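Local coordinates for protein AtFKBP42 (Arabidopsis thaliana, PDB 2F4E) that probably accelerates protein folding by cis-trans isomerization of proline peptide bonds and modulates substrate uptake into the vacuole by MRP-type ABC transporters, at residues A114-G119 and V153-F158. Numbering follows the deposited sequence.
Sequences ASMKSG and VEVIGF
With CG anti to its own carbonyl carbon (chi1 -62°) and a bend at chi3, the Met116 side chain is carried toward strand 149-158, where it crosses Val153 and Val155 at a slant and lays its thioether against the two valines. SD lies 3.7 Å from Val153 CG1 and about as far from Val155 CG2, while CE reaches on to the carbonyl of Val153. Met116 is buried, and Ala122 of the neighbouring strand 121-126 touches its side chain as well.

From Met116 to Gly119 the chain runs almost at right angles to the strand. Gly119 N donates to Val155 O at 2.8 Å, with an N-H...O angle of 147° and the donor slightly tilted from the carbonyl plane. In this FKBP-type domain the bond lies at the point where the loop after helix 107-113 enters strand 121-126, which pairs antiparallel with strand 149-158; Val155 also bonds through its backbone to Glu120. Further along, Ile156 and Gly157 form a classic beta bulge opposite Phe71, and Ser118 OG sits 3.5 Å from Gly157 CA.

At the end of the segment Phe158 has an eclipsed chi1 (1°), and its ring reaches the loop backbone. Met116 O lies at the ring edge, near its plane, 3.1 Å from Phe158 CZ; Ser118 N meets the ring obliquely, 3.6 Å from the same atom. Pro64, Ser68 and Cys70 also touch this side chain. An alanine here would take the ring away from the Met116 carbonyl and the Ser118 backbone, and would probably leave a gap between the loop and the strand end. Lys117 points away from the strand, and its NZ is hydrogen-bonded to Gly61 O.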
# COMPACT_ATOMS: atom_id res chain seq x y z
N ALA A 114 -7.81 0.71 2.13
CA ALA A 114 -9.16 0.95 2.61
C ALA A 114 -9.75 2.23 2.05
O ALA A 114 -10.97 2.42 2.09
CB ALA A 114 -9.17 0.99 4.15
N SER A 115 -8.91 3.10 1.51
CA SER A 115 -9.37 4.38 0.98
C SER A 115 -9.45 4.37 -0.53
O SER A 115 -9.80 5.36 -1.15
CB SER A 115 -8.42 5.50 1.41
OG SER A 115 -7.30 5.56 0.54
N MET A 116 -9.14 3.23 -1.13
CA MET A 116 -9.14 3.12 -2.58
C MET A 116 -10.38 2.48 -3.20
O MET A 116 -11.10 1.71 -2.56
CB MET A 116 -7.89 2.36 -3.03
CG MET A 116 -6.58 3.03 -2.67
SD MET A 116 -5.13 2.04 -3.05
CE MET A 116 -4.83 2.51 -4.70
N LYS A 117 -10.60 2.81 -4.46
CA LYS A 117 -11.72 2.27 -5.22
C LYS A 117 -11.11 1.17 -6.06
O LYS A 117 -9.89 1.06 -6.13
CB LYS A 117 -12.33 3.32 -6.14
CG LYS A 117 -12.98 4.47 -5.42
CD LYS A 117 -13.75 5.37 -6.37
CE LYS A 117 -14.48 6.45 -5.60
NZ LYS A 117 -15.35 5.83 -4.56
N SER A 118 -11.95 0.37 -6.69
CA SER A 118 -11.46 -0.73 -7.51
C SER A 118 -10.84 -0.19 -8.79
O SER A 118 -11.42 0.67 -9.45
CB SER A 118 -12.60 -1.68 -7.87
OG SER A 118 -12.12 -2.69 -8.74
N GLY A 119 -9.67 -0.72 -9.14
CA GLY A 119 -8.99 -0.28 -10.34
C GLY A 119 -8.15 0.96 -10.11
O GLY A 119 -7.47 1.44 -11.03
N VAL A 153 0.40 1.09 -5.20
CA VAL A 153 -0.59 0.03 -5.20
C VAL A 153 -1.78 0.19 -6.15
O VAL A 153 -2.33 1.28 -6.32
CB VAL A 153 -1.13 -0.20 -3.77
CG1 VAL A 153 -1.60 1.11 -3.17
CG2 VAL A 153 -2.27 -1.20 -3.80
N GLU A 154 -2.16 -0.92 -6.77
CA GLU A 154 -3.31 -0.92 -7.65
C GLU A 154 -4.25 -2.03 -7.21
O GLU A 154 -3.88 -3.21 -7.20
CB GLU A 154 -2.89 -1.15 -9.11
CG GLU A 154 -4.10 -1.23 -10.02
CD GLU A 154 -3.75 -1.29 -11.49
OE1 GLU A 154 -2.58 -1.05 -11.85
OE2 GLU A 154 -4.67 -1.58 -12.29
N VAL A 155 -5.45 -1.64 -6.82
CA VAL A 155 -6.46 -2.57 -6.36
C VAL A 155 -7.18 -3.26 -7.51
O VAL A 155 -7.83 -2.62 -8.32
CB VAL A 155 -7.51 -1.86 -5.47
CG1 VAL A 155 -8.47 -2.87 -4.89
CG2 VAL A 155 -6.83 -1.09 -4.35
N ILE A 156 -7.03 -4.58 -7.58
CA ILE A 156 -7.70 -5.35 -8.61
C ILE A 156 -9.20 -5.37 -8.29
O ILE A 156 -10.04 -5.50 -9.19
CB ILE A 156 -7.14 -6.80 -8.65
CG1 ILE A 156 -5.66 -6.77 -9.00
CG2 ILE A 156 -7.92 -7.64 -9.65
CD1 ILE A 156 -5.04 -8.11 -9.15
N GLY A 157 -9.52 -5.24 -7.01
CA GLY A 157 -10.92 -5.23 -6.60
C GLY A 157 -11.13 -5.88 -5.25
O GLY A 157 -10.25 -6.58 -4.76
N PHE A 158 -12.30 -5.64 -4.66
CA PHE A 158 -12.68 -6.22 -3.37
C PHE A 158 -14.01 -6.97 -3.45
O PHE A 158 -14.82 -6.74 -4.36
CB PHE A 158 -12.77 -5.17 -2.26
CG PHE A 158 -12.48 -3.77 -2.69
CD1 PHE A 158 -13.43 -3.05 -3.40
CD2 PHE A 158 -11.28 -3.15 -2.34
CE1 PHE A 158 -13.20 -1.73 -3.76
CE2 PHE A 158 -11.02 -1.81 -2.69
CZ PHE A 158 -11.99 -1.10 -3.40